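Local coordinates for guanine nucleotide exchange protein (Legionella pneumophila, PDB 1XSZ), which probably acts as a guanine nucleotide exchange factor for ADP-ribosylation factor GTPases, through a Sec7 domain whose active site lies under a C-terminal cap, at residues A[243-248]-A[262-267]; A[274-279]-A[297-302]; A[234-239]-A[311-316]; A[104-109]-A[256-261]; A[199-204]-A[323-328]. All coordinates share one frame; numbering follows the deposited sequence.

Contact 1 (A[243-248]-A[262-267]); sequences VKTTVD and GTITLT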
# COMPACT_ATOMS: atom_id res chain seq x y z
N VAL A 243 -18.72 -16.03 8.14
CA VAL A 243 -17.56 -15.30 7.65
C VAL A 243 -16.29 -16.13 7.81
O VAL A 243 -15.94 -16.55 8.91
CB VAL A 243 -17.37 -13.96 8.41
CG1 VAL A 243 -16.14 -13.23 7.87
CG2 VAL A 243 -18.60 -13.09 8.24
N LYS A 244 -15.62 -16.37 6.68
CA LYS A 244 -14.39 -17.14 6.69
C LYS A 244 -13.23 -16.15 6.60
O LYS A 244 -13.40 -15.02 6.16
CB LYS A 244 -14.34 -18.09 5.49
CG LYS A 244 -14.35 -17.39 4.14
CD LYS A 244 -14.12 -18.38 3.00
CE LYS A 244 -14.04 -17.66 1.66
NZ LYS A 244 -13.75 -18.59 0.54
N THR A 245 -12.05 -16.59 7.03
CA THR A 245 -10.89 -15.72 7.01
C THR A 245 -9.61 -16.42 6.57
O THR A 245 -9.45 -17.63 6.73
CB THR A 245 -10.60 -15.12 8.39
OG1 THR A 245 -10.46 -16.17 9.36
CG2 THR A 245 -11.73 -14.19 8.82
N THR A 246 -8.72 -15.63 5.99
CA THR A 246 -7.40 -16.08 5.57
C THR A 246 -6.49 -14.97 6.06
O THR A 246 -6.90 -13.81 6.10
CB THR A 246 -7.28 -16.21 4.03
OG1 THR A 246 -7.58 -14.96 3.40
CG2 THR A 246 -8.23 -17.28 3.51
N VAL A 247 -5.28 -15.33 6.46
CA VAL A 247 -4.34 -14.34 6.96
C VAL A 247 -3.06 -14.32 6.15
O VAL A 247 -2.42 -15.36 5.95
CB VAL A 247 -3.97 -14.61 8.44
CG1 VAL A 247 -2.94 -13.59 8.92
CG2 VAL A 247 -5.23 -14.55 9.30
N ASP A 248 -2.69 -13.14 5.67
CA ASP A 248 -1.47 -12.95 4.91
C ASP A 248 -0.40 -12.52 5.90
O ASP A 248 -0.45 -11.41 6.43
CB ASP A 248 -1.64 -11.85 3.86
CG ASP A 248 -2.07 -12.38 2.51
OD1 ASP A 248 -3.11 -13.07 2.45
OD2 ASP A 248 -1.38 -12.10 1.52
N GLY A 262 0.47 -7.96 9.15
CA GLY A 262 -0.35 -8.81 8.31
C GLY A 262 -1.72 -8.27 7.96
O GLY A 262 -2.17 -7.26 8.51
N THR A 263 -2.38 -8.94 7.02
CA THR A 263 -3.71 -8.57 6.57
C THR A 263 -4.65 -9.77 6.68
O THR A 263 -4.31 -10.88 6.25
CB THR A 263 -3.70 -8.11 5.10
OG1 THR A 263 -2.87 -6.96 4.97
CG2 THR A 263 -5.11 -7.76 4.64
N ILE A 264 -5.81 -9.54 7.27
CA ILE A 264 -6.82 -10.59 7.42
C ILE A 264 -7.90 -10.29 6.39
O ILE A 264 -8.37 -9.16 6.29
CB ILE A 264 -7.46 -10.56 8.82
CG1 ILE A 264 -6.38 -10.69 9.89
CG2 ILE A 264 -8.50 -11.67 8.94
CD1 ILE A 264 -6.86 -10.38 11.29
N THR A 265 -8.27 -11.30 5.61
CA THR A 265 -9.32 -11.11 4.62
C THR A 265 -10.57 -11.85 5.09
O THR A 265 -10.53 -13.06 5.33
CB THR A 265 -8.91 -11.63 3.23
OG1 THR A 265 -7.77 -10.89 2.77
CG2 THR A 265 -10.05 -11.45 2.23
N LEU A 266 -11.66 -11.11 5.25
CA LEU A 266 -12.93 -11.67 5.68
C LEU A 266 -13.84 -11.85 4.48
O LEU A 266 -14.02 -10.93 3.68
CB LEU A 266 -13.63 -10.75 6.68
CG LEU A 266 -13.03 -10.60 8.08
CD1 LEU A 266 -11.65 -9.96 8.01
CD2 LEU A 266 -13.96 -9.75 8.92
N THR A 267 -14.42 -13.04 4.35
CA THR A 267 -15.32 -13.31 3.24
C THR A 267 -16.56 -14.03 3.75
O THR A 267 -16.45 -15.05 4.43
CB THR A 267 -14.65 -14.21 2.17
OG1 THR A 267 -13.43 -13.60 1.73
CG2 THR A 267 -15.57 -14.39 0.98
O HOH W 1 -5.35 -11.44 3.59
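Lys-244 lies along Thr-267 because its CG is tucked between its own backbone N and carbonyl carbon (chi1 63°), from where the extended chain runs beside the threonine. CG of Lys-244 passes 3.2 Å from the backbone O of Thr-267, and CE of Lys-244 comes within 3.5 Å of CB of Thr-267. In one of two modelled conformers of Gln-274, OE1 bonds to OG1 of Thr-267, a tie that is therefore doubtful. Next on this face Thr-246 and Thr-265 rise together from the paired strands, OG1 of Thr-246 resting 3.6 Å from CB of Thr-265. OG1 of Thr-265 donates to a water at 2.6 Å, and this water donates in turn to Thr-263 O and Asp-248 OD1, bridging the strands. Strands 243-248 and 260-268 are neighbours in the antiparallel sheet of the capping domain, the former outermost. Hydrogen-bonded pairs 244/267, 246/265 and 248/263 alternate with non-hydrogen-bonded ones; the bond from Asp-248 N to Thr-263 O, 2.8 Å long, is almost straight at 176°. The reverse face is more apolar. There CG1 of Val-243 meets CB of Leu-266 at 3.7 Å, and CG2 of Thr-245 lies beside CG of the same leucine. CG2 of Val-247 reaches CG1 of Ile-264 at 4.1 Å. Helix 216-224 packs on this side, with Phe-224 touching Thr-245 and Ile-264.

Contact 2 (A[274-279]-A[297-302]); sequences QATIQV and IIQPGQ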
# COMPACT_ATOMS: atom_id res chain seq x y z
N GLN A 274 -16.87 -8.99 1.18
CA GLN A 274 -15.48 -9.12 1.61
C GLN A 274 -14.94 -7.83 2.21
O GLN A 274 -15.40 -6.74 1.90
CB GLN A 274 -14.60 -9.55 0.44
CG GLN A 274 -14.69 -11.03 0.10
CD GLN A 274 -13.69 -11.44 -0.98
OE1 GLN A 274 -13.52 -12.63 -1.25
NE2 GLN A 274 -13.04 -10.46 -1.59
N ALA A 275 -13.95 -7.98 3.08
CA ALA A 275 -13.30 -6.85 3.71
C ALA A 275 -11.91 -7.28 4.15
O ALA A 275 -11.70 -8.44 4.51
CB ALA A 275 -14.11 -6.38 4.92
N THR A 276 -10.96 -6.36 4.09
CA THR A 276 -9.61 -6.66 4.53
C THR A 276 -9.29 -5.81 5.76
O THR A 276 -9.77 -4.68 5.90
CB THR A 276 -8.55 -6.36 3.45
OG1 THR A 276 -8.67 -5.01 3.02
CG2 THR A 276 -8.72 -7.30 2.27
N ILE A 277 -8.49 -6.38 6.65
CA ILE A 277 -8.10 -5.69 7.87
C ILE A 277 -6.59 -5.79 8.01
O ILE A 277 -6.04 -6.89 8.16
CB ILE A 277 -8.78 -6.32 9.11
CG1 ILE A 277 -10.30 -6.29 8.95
CG2 ILE A 277 -8.35 -5.58 10.36
CD1 ILE A 277 -11.05 -6.92 10.11
N GLN A 278 -5.92 -4.65 7.93
CA GLN A 278 -4.47 -4.59 8.06
C GLN A 278 -4.10 -4.12 9.45
O GLN A 278 -4.74 -3.22 9.99
CB GLN A 278 -3.89 -3.60 7.05
CG GLN A 278 -4.22 -3.87 5.61
CD GLN A 278 -3.79 -2.73 4.72
OE1 GLN A 278 -2.62 -2.34 4.73
NE2 GLN A 278 -4.72 -2.20 3.95
N VAL A 279 -3.06 -4.71 10.02
CA VAL A 279 -2.61 -4.33 11.35
C VAL A 279 -1.15 -3.89 11.32
O VAL A 279 -0.31 -4.54 10.69
CB VAL A 279 -2.76 -5.52 12.33
CG1 VAL A 279 -2.21 -5.13 13.69
CG2 VAL A 279 -4.22 -5.92 12.44
N ILE A 297 -6.34 -0.75 9.48
CA ILE A 297 -6.95 -0.22 8.27
C ILE A 297 -7.94 -1.26 7.77
O ILE A 297 -7.57 -2.41 7.49
CB ILE A 297 -5.88 0.06 7.17
CG1 ILE A 297 -4.87 1.10 7.68
CG2 ILE A 297 -6.57 0.55 5.91
CD1 ILE A 297 -3.72 1.37 6.72
N ILE A 298 -9.21 -0.86 7.66
CA ILE A 298 -10.28 -1.74 7.23
C ILE A 298 -10.86 -1.25 5.92
O ILE A 298 -11.28 -0.10 5.81
CB ILE A 298 -11.40 -1.77 8.30
CG1 ILE A 298 -10.81 -2.21 9.64
CG2 ILE A 298 -12.51 -2.71 7.87
CD1 ILE A 298 -11.80 -2.19 10.80
N GLN A 299 -10.88 -2.13 4.92
CA GLN A 299 -11.37 -1.76 3.60
C GLN A 299 -12.38 -2.74 3.04
O GLN A 299 -12.17 -3.95 3.07
CB GLN A 299 -10.20 -1.65 2.62
CG GLN A 299 -9.13 -0.67 3.05
CD GLN A 299 -7.87 -0.75 2.21
OE1 GLN A 299 -7.58 -1.78 1.59
NE2 GLN A 299 -7.09 0.32 2.22
N PRO A 300 -13.50 -2.23 2.52
CA PRO A 300 -14.51 -3.12 1.96
C PRO A 300 -14.10 -3.54 0.55
O PRO A 300 -13.44 -2.77 -0.16
CB PRO A 300 -15.77 -2.26 1.95
CG PRO A 300 -15.22 -0.88 1.70
CD PRO A 300 -13.98 -0.84 2.57
N GLY A 301 -14.48 -4.75 0.15
CA GLY A 301 -14.16 -5.23 -1.18
C GLY A 301 -15.13 -4.65 -2.19
O GLY A 301 -16.02 -3.88 -1.82
N GLN A 302 -14.99 -5.03 -3.45
CA GLN A 302 -15.87 -4.51 -4.49
C GLN A 302 -17.23 -5.21 -4.57
O GLN A 302 -18.18 -4.64 -5.11
CB GLN A 302 -15.18 -4.59 -5.86
CG GLN A 302 -14.78 -5.99 -6.29
CD GLN A 302 -14.17 -6.01 -7.68
OE1 GLN A 302 -14.83 -5.65 -8.66
NE2 GLN A 302 -12.91 -6.42 -7.77
O HOH W 2 -7.46 -2.96 4.67
O HOH W 3 -8.43 -4.14 0.52
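Thr-276 and Gln-299 face each other as an antiparallel hydrogen-bonded pair, each backbone N giving a 2.9 Å bond to the other's O (Thr-276 N to Gln-299 O, Gln-299 N to Thr-276 O). The side chains meet through water: OG1 of Thr-276 lies 2.7 Å from one molecule, which donates to OE1 of Gln-299. A second water accepts a hydrogen bond from NE2 of Gln-278 at 2.9 Å and donates one to the backbone O of Ile-297; Thr-276 OG1 bonds to it too. The Gln-278 and Gln-299 amides lie nearly perpendicular, their planes 77° apart, with NE2 of Gln-278 3.7 Å from OE1 of Gln-299. On the other face CG1 of Ile-277 touches CG1 of Ile-298 at 4.2 Å, and helix 306-315 covers Ile-298 with Ala-310 and Ala-314. Farther out, Glu-105 of the Sec7 domain accepts through OE1 from both NE2 atoms, while Pro-203 O accepts a second hydrogen bond from NE2 of Gln-299 and Tyr-280 OH bonds to OE1 of Gln-278. Both amides are thus gripped at the nitrogen and the oxygen, which fixes their rotation, and two neutral donors converge on one carboxylate oxygen, which probably favours the charged form of Glu-105.

Contact 3 (A[234-239]-A[311-316]); sequences TVFPGI and AKAAAD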
# COMPACT_ATOMS: atom_id res chain seq x y z
N THR A 234 -15.28 -14.11 16.96
CA THR A 234 -14.87 -14.05 18.35
C THR A 234 -14.18 -12.70 18.57
O THR A 234 -14.06 -12.21 19.69
CB THR A 234 -13.88 -15.18 18.72
OG1 THR A 234 -12.72 -15.12 17.88
CG2 THR A 234 -14.55 -16.54 18.56
N VAL A 235 -13.74 -12.10 17.47
CA VAL A 235 -13.08 -10.79 17.51
C VAL A 235 -14.14 -9.73 17.23
O VAL A 235 -14.18 -8.69 17.90
CB VAL A 235 -11.97 -10.68 16.44
CG1 VAL A 235 -11.34 -9.29 16.50
CG2 VAL A 235 -10.91 -11.75 16.65
N PHE A 236 -14.99 -10.00 16.25
CA PHE A 236 -16.06 -9.08 15.86
C PHE A 236 -17.43 -9.75 15.97
O PHE A 236 -17.95 -10.28 15.00
CB PHE A 236 -15.86 -8.62 14.41
CG PHE A 236 -14.54 -7.96 14.15
CD1 PHE A 236 -13.56 -8.62 13.42
CD2 PHE A 236 -14.28 -6.69 14.65
CE1 PHE A 236 -12.32 -8.01 13.18
CE2 PHE A 236 -13.05 -6.08 14.42
CZ PHE A 236 -12.07 -6.74 13.68
N PRO A 237 -18.03 -9.73 17.17
CA PRO A 237 -19.34 -10.35 17.39
C PRO A 237 -20.41 -9.87 16.41
O PRO A 237 -21.31 -10.62 16.04
CB PRO A 237 -19.66 -9.97 18.83
CG PRO A 237 -18.31 -9.94 19.47
CD PRO A 237 -17.49 -9.20 18.44
N GLY A 238 -20.30 -8.61 15.98
CA GLY A 238 -21.27 -8.05 15.05
C GLY A 238 -21.46 -8.82 13.75
O GLY A 238 -22.60 -9.12 13.36
N ILE A 239 -20.36 -9.15 13.08
CA ILE A 239 -20.43 -9.88 11.82
C ILE A 239 -21.22 -11.18 11.92
O ILE A 239 -21.56 -11.63 13.02
CB ILE A 239 -19.02 -10.19 11.28
CG1 ILE A 239 -18.29 -11.12 12.24
CG2 ILE A 239 -18.24 -8.90 11.08
CD1 ILE A 239 -16.90 -11.51 11.79
N ALA A 311 -17.86 -1.93 7.67
CA ALA A 311 -18.40 -0.98 8.64
C ALA A 311 -18.66 -1.65 9.98
O ALA A 311 -18.43 -1.06 11.03
CB ALA A 311 -19.69 -0.36 8.11
N LYS A 312 -19.15 -2.89 9.95
CA LYS A 312 -19.42 -3.62 11.18
C LYS A 312 -18.12 -3.89 11.94
O LYS A 312 -18.05 -3.73 13.16
CB LYS A 312 -20.11 -4.95 10.88
CG LYS A 312 -21.55 -4.80 10.42
CD LYS A 312 -22.18 -6.15 10.13
CE LYS A 312 -23.58 -5.99 9.57
NZ LYS A 312 -24.20 -7.31 9.25
N ALA A 313 -17.08 -4.29 11.22
CA ALA A 313 -15.81 -4.56 11.87
C ALA A 313 -15.28 -3.27 12.52
O ALA A 313 -14.87 -3.27 13.68
CB ALA A 313 -14.80 -5.10 10.86
N ALA A 314 -15.31 -2.17 11.77
CA ALA A 314 -14.83 -0.90 12.30
C ALA A 314 -15.64 -0.42 13.50
O ALA A 314 -15.09 0.09 14.48
CB ALA A 314 -14.84 0.16 11.19
N ALA A 315 -16.96 -0.60 13.42
CA ALA A 315 -17.85 -0.17 14.50
C ALA A 315 -17.72 -1.02 15.76
O ALA A 315 -18.10 -0.57 16.84
CB ALA A 315 -19.29 -0.18 14.01
N ASP A 316 -17.20 -2.24 15.63
CA ASP A 316 -17.05 -3.12 16.78
C ASP A 316 -15.96 -2.68 17.76
O ASP A 316 -15.90 -3.16 18.89
CB ASP A 316 -16.81 -4.56 16.33
CG ASP A 316 -18.09 -5.29 15.99
OD1 ASP A 316 -19.18 -4.76 16.31
OD2 ASP A 316 -18.03 -6.39 15.41
O HOH W 4 -15.54 -6.28 18.66
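A loop packs here on a helix: Phe-236, in the connection between helix 216-224 and strand 243-248, lies against helix 306-315 near its C-terminal end, within the capping domain. Its ring is sandwiched. CB of Ala-313 sits over the centre of one face, 4.1 Å from the centroid and only 10° off the normal, a CH-pi contact, while CG1 of Val-235 lies against the opposite face toward the rim. The edge of the ring meets Asp-316, whose CB lies near the ring plane and 3.7 Å from CD2 of Phe-236; ring and carboxylate are nearly coplanar. With its CG anti to its carbonyl carbon (chi1 -83°), Asp-316 carries OD2 across to the loop, where it accepts from Gly-238 N at 3.2 Å. That N-H comes from the syn side, 27° out of the carboxylate plane. Next to it, CB of Phe-236 lies 3.3 Å from OD2 of Asp-316. A water completes the tie by donating to both Val-235 O and Asp-316 O. Asp-316 O also bonds to OG1 of Thr-217 on helix 216-224, whose Leu-221 and Phe-224 back Val-235; on another side of helix 306-315, Ala-311 touches helix 332-351 and Tyr-205 of strand 204-208.

Contact 4 (A[104-109]-A[256-261]); sequences GEAQKI and FFTGYK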
# COMPACT_ATOMS: atom_id res chain seq x y z
N GLY A 104 0.56 4.20 2.20
CA GLY A 104 1.03 3.91 3.54
C GLY A 104 0.66 2.50 3.95
O GLY A 104 0.58 2.19 5.14
N GLU A 105 0.45 1.64 2.96
CA GLU A 105 0.08 0.24 3.18
C GLU A 105 1.18 -0.66 2.65
O GLU A 105 1.62 -0.50 1.51
CB GLU A 105 -1.24 -0.05 2.47
CG GLU A 105 -2.39 0.81 2.96
CD GLU A 105 -3.56 0.78 2.00
OE1 GLU A 105 -4.22 -0.27 1.90
OE2 GLU A 105 -3.81 1.81 1.35
N ALA A 106 1.59 -1.62 3.47
CA ALA A 106 2.68 -2.53 3.13
C ALA A 106 2.60 -3.26 1.79
O ALA A 106 3.58 -3.25 1.03
CB ALA A 106 2.85 -3.55 4.25
N GLN A 107 1.48 -3.89 1.49
CA GLN A 107 1.40 -4.63 0.24
C GLN A 107 1.47 -3.74 -0.99
O GLN A 107 1.99 -4.15 -2.03
CB GLN A 107 0.14 -5.50 0.21
CG GLN A 107 0.18 -6.64 1.23
CD GLN A 107 -0.93 -7.65 1.05
OE1 GLN A 107 -1.03 -8.62 1.80
NE2 GLN A 107 -1.78 -7.43 0.05
N LYS A 108 0.95 -2.52 -0.88
CA LYS A 108 0.99 -1.59 -2.00
C LYS A 108 2.42 -1.09 -2.22
O LYS A 108 2.89 -1.00 -3.36
CB LYS A 108 0.04 -0.42 -1.74
CG LYS A 108 -1.42 -0.83 -1.83
CD LYS A 108 -2.36 0.33 -1.52
CE LYS A 108 -3.80 -0.10 -1.67
NZ LYS A 108 -4.73 0.96 -1.18
N ILE A 109 3.11 -0.78 -1.13
CA ILE A 109 4.50 -0.35 -1.22
C ILE A 109 5.30 -1.47 -1.89
O ILE A 109 6.12 -1.23 -2.77
CB ILE A 109 5.08 -0.08 0.18
CG1 ILE A 109 4.44 1.18 0.76
CG2 ILE A 109 6.60 0.07 0.12
CD1 ILE A 109 4.67 1.35 2.25
N PHE A 256 9.69 -4.53 9.37
CA PHE A 256 10.78 -3.63 9.75
C PHE A 256 10.48 -2.21 9.27
O PHE A 256 10.53 -1.25 10.04
CB PHE A 256 12.08 -4.17 9.11
CG PHE A 256 13.29 -3.28 9.27
CD1 PHE A 256 13.43 -2.10 8.54
CD2 PHE A 256 14.34 -3.69 10.09
CE1 PHE A 256 14.60 -1.34 8.63
CE2 PHE A 256 15.52 -2.94 10.18
CZ PHE A 256 15.65 -1.77 9.44
N PHE A 257 10.14 -2.09 8.00
CA PHE A 257 9.91 -0.80 7.38
C PHE A 257 8.65 -0.04 7.82
O PHE A 257 8.70 1.18 8.03
CB PHE A 257 9.91 -0.99 5.86
CG PHE A 257 9.87 0.29 5.06
CD1 PHE A 257 10.82 1.29 5.25
CD2 PHE A 257 8.89 0.47 4.08
CE1 PHE A 257 10.81 2.46 4.47
CE2 PHE A 257 8.87 1.63 3.30
CZ PHE A 257 9.83 2.62 3.50
N THR A 258 7.55 -0.77 7.98
CA THR A 258 6.26 -0.15 8.30
C THR A 258 5.56 -0.59 9.58
O THR A 258 4.56 0.03 9.97
CB THR A 258 5.24 -0.43 7.18
OG1 THR A 258 4.86 -1.81 7.22
CG2 THR A 258 5.83 -0.12 5.80
N GLY A 259 6.04 -1.65 10.22
CA GLY A 259 5.39 -2.15 11.42
C GLY A 259 4.27 -3.12 11.09
O GLY A 259 3.52 -3.57 11.96
N TYR A 260 4.15 -3.46 9.81
CA TYR A 260 3.12 -4.36 9.31
C TYR A 260 3.13 -5.70 10.03
O TYR A 260 4.19 -6.32 10.21
CB TYR A 260 3.36 -4.56 7.81
CG TYR A 260 2.34 -5.39 7.06
CD1 TYR A 260 0.97 -5.13 7.14
CD2 TYR A 260 2.77 -6.40 6.19
CE1 TYR A 260 0.06 -5.84 6.36
CE2 TYR A 260 1.87 -7.11 5.41
CZ TYR A 260 0.52 -6.84 5.49
OH TYR A 260 -0.35 -7.55 4.72
N LYS A 261 1.94 -6.15 10.44
CA LYS A 261 1.79 -7.43 11.13
C LYS A 261 0.92 -8.39 10.33
O LYS A 261 0.64 -9.51 10.77
CB LYS A 261 1.18 -7.23 12.52
CG LYS A 261 2.06 -6.42 13.46
CD LYS A 261 1.65 -6.61 14.91
CE LYS A 261 1.93 -8.04 15.37
NZ LYS A 261 1.62 -8.23 16.82
O HOH W 5 0.87 -9.80 3.75
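Tyr-260 lies across Ala-106 at the start of helix 106-123, and its side chain is met along much of its length. CG of Tyr-260 stands opposite the backbone N (chi1 -176°), which carries the ring over the helix. CB of Tyr-260 is 3.7 Å from CB of Ala-106. The methyl then stands over one ring face, nearest CG and CD2 of Tyr-260 at 3.4 Å and offset toward the rim, a close CH-pi contact with its carbon 3.6 Å from the centroid. At the tip, OH of Tyr-260 lies 3.6 Å from CG of Gln-107 and is hydrogen-bonded to Thr-263 OG1 and, at 2.7 Å, to a water that also reaches OE1 of Gln-107. Just before Tyr-260 the chain turns. OG1 of Thr-258 accepts from Tyr-260 N at 3.2 Å, an ST turn, and also bonds to Leu-254 O; Gly-259, at positive phi, leads out of helix 252-258 into strand 260-268. Beside this turn CD1 of Ile-109 meets CG2 of Thr-258 tip to tip at 4.0 Å, and CG2 of Ile-109 approaches CE2 of Phe-257 at 4.2 Å. Segment 104-109 belongs to the Sec7 domain and 256-261 to the capping domain, so this buried packing joins the two. Phe-257 continues it onto helix 131-149, touching Ile-142 and Thr-146, while Tyr-280 of strand 274-280 meets the Tyr-260 ring and bonds through OH to Ala-106 N.

Contact 5 (A[199-204]-A[323-328]); sequences VKTSPG and NFKATY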
# COMPACT_ATOMS: atom_id res chain seq x y z
N VAL A 199 1.40 9.17 1.72
CA VAL A 199 0.07 9.75 1.85
C VAL A 199 -0.18 9.88 3.35
O VAL A 199 0.34 9.10 4.13
CB VAL A 199 -1.01 8.83 1.23
CG1 VAL A 199 -0.76 8.65 -0.25
CG2 VAL A 199 -1.01 7.47 1.93
N LYS A 200 -0.98 10.86 3.76
CA LYS A 200 -1.27 11.04 5.18
C LYS A 200 -2.40 10.12 5.63
O LYS A 200 -2.49 9.77 6.81
CB LYS A 200 -1.62 12.50 5.49
CG LYS A 200 -2.82 13.04 4.73
CD LYS A 200 -3.09 14.50 5.09
CE LYS A 200 -1.92 15.39 4.74
NZ LYS A 200 -2.17 16.81 5.11
N THR A 201 -3.25 9.72 4.68
CA THR A 201 -4.37 8.83 4.97
C THR A 201 -4.49 7.75 3.90
O THR A 201 -4.05 7.95 2.76
CB THR A 201 -5.71 9.60 5.02
OG1 THR A 201 -5.97 10.18 3.74
CG2 THR A 201 -5.66 10.70 6.07
N SER A 202 -5.09 6.62 4.26
CA SER A 202 -5.27 5.51 3.32
C SER A 202 -6.75 5.21 3.11
O SER A 202 -7.59 5.55 3.94
CB SER A 202 -4.56 4.26 3.86
OG SER A 202 -3.17 4.47 3.97
N PRO A 203 -7.09 4.57 1.98
CA PRO A 203 -8.48 4.24 1.69
C PRO A 203 -9.14 3.42 2.80
O PRO A 203 -8.49 2.58 3.44
CB PRO A 203 -8.39 3.44 0.38
CG PRO A 203 -7.15 3.99 -0.26
CD PRO A 203 -6.20 4.13 0.89
N GLY A 204 -10.42 3.67 3.02
CA GLY A 204 -11.17 2.94 4.02
C GLY A 204 -11.24 3.58 5.39
O GLY A 204 -11.20 4.80 5.52
N ASN A 323 -9.71 8.29 10.62
CA ASN A 323 -9.90 8.80 9.27
C ASN A 323 -10.79 7.92 8.41
O ASN A 323 -10.73 6.69 8.50
CB ASN A 323 -8.55 8.94 8.56
CG ASN A 323 -7.52 9.67 9.39
OD1 ASN A 323 -7.73 10.80 9.81
ND2 ASN A 323 -6.38 9.02 9.62
N PHE A 324 -11.60 8.57 7.58
CA PHE A 324 -12.47 7.88 6.63
C PHE A 324 -11.99 8.37 5.26
O PHE A 324 -11.85 9.58 5.06
CB PHE A 324 -13.92 8.34 6.77
CG PHE A 324 -14.53 8.04 8.11
CD1 PHE A 324 -15.24 6.86 8.31
CD2 PHE A 324 -14.44 8.96 9.14
CE1 PHE A 324 -15.86 6.61 9.53
CE2 PHE A 324 -15.06 8.72 10.37
CZ PHE A 324 -15.77 7.54 10.56
N LYS A 325 -11.76 7.45 4.33
CA LYS A 325 -11.31 7.83 3.00
C LYS A 325 -11.96 6.92 1.97
O LYS A 325 -12.12 5.72 2.20
CB LYS A 325 -9.79 7.74 2.89
CG LYS A 325 -9.21 8.38 1.63
CD LYS A 325 -7.69 8.24 1.59
CE LYS A 325 -7.07 9.24 0.63
NZ LYS A 325 -5.59 9.16 0.66
N ALA A 326 -12.35 7.50 0.85
CA ALA A 326 -12.98 6.74 -0.21
C ALA A 326 -12.08 5.62 -0.73
O ALA A 326 -10.86 5.69 -0.62
CB ALA A 326 -13.33 7.67 -1.38
N THR A 327 -12.70 4.57 -1.26
CA THR A 327 -11.94 3.49 -1.87
C THR A 327 -12.21 3.68 -3.35
O THR A 327 -12.98 4.56 -3.74
CB THR A 327 -12.42 2.08 -1.46
OG1 THR A 327 -13.75 1.88 -1.94
CG2 THR A 327 -12.38 1.91 0.05
N TYR A 328 -11.58 2.88 -4.19
CA TYR A 328 -11.78 2.99 -5.62
C TYR A 328 -13.25 2.77 -5.99
O TYR A 328 -13.75 3.35 -6.95
CB TYR A 328 -10.92 1.96 -6.35
CG TYR A 328 -10.87 2.14 -7.85
CD1 TYR A 328 -10.24 3.24 -8.43
CD2 TYR A 328 -11.43 1.18 -8.70
CE1 TYR A 328 -10.16 3.39 -9.81
CE2 TYR A 328 -11.36 1.32 -10.09
CZ TYR A 328 -10.72 2.43 -10.64
OH TYR A 328 -10.62 2.57 -12.01
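An antiparallel bridge between Gly-204 and Lys-325 joins strand 323-325, outermost in the capping-domain sheet, to the start of strand 204-208. Gly-204 N donates to Lys-325 O at 2.8 Å, and Lys-325 N returns a 3.0 Å bond to Gly-204 O. Gly-204 has positive phi (94°), a backbone shape suited to glycine, as the chain enters the strand from the loop. Beyond the bridge, the lysine side chain supplies much of the contact. With CG turned away from the backbone N (chi1 -168°), the extended chain lies over residues 201-203. CB of Lys-325 lies 3.3 Å from Ser-202 O, CD of Lys-325 is 3.4 Å from OG1 of Thr-201, and NZ of Lys-325 donates to Thr-201 O at 2.9 Å, from well above the carbonyl plane (57° out of it). A weak bond of 3.3 Å also joins NZ of Lys-325 to OG1 of Thr-201. The ammonium group has a charged partner as well, Glu-58 on helix 57-64, with which it forms a salt bridge. Next to the bridge, CB of Pro-203 rests 3.5 Å from Ala-326 O. Helix 57-64 flanks the loop, with Glu-58 touching Val-199 and Asp-62 touching Pro-203; Phe-324 turns away to helix 332-351, where its ring meets Tyr-339 edge-to-face, and strand 204-208 lies between 323-325 and 295-300 in the sheet.

How the contacts relate
Contacts 1, 2 and 5 belong to one antiparallel sheet. Contacts 1 and 2, centres 9 Å apart, are joined by backbone bonds between strands 260-268 and 274-280, whereas contact 5 lies 20 Å from contact 1, centre to centre, toward the opposite edge. Contact 3 backs one face of this sheet: CD1 of Ile-277 presses on CE1 of Phe-236 at 3.5 Å and also nears CB of Ala-313. Contact 4 brings in the Sec7 domain from the other face, where Glu-105 touches segments of contacts 2 and 5 and Gln-107 approaches Asp-248 of contact 1. Contact 4 joins the Sec7 domain to the capping domain, consistent with a cap held over the active site.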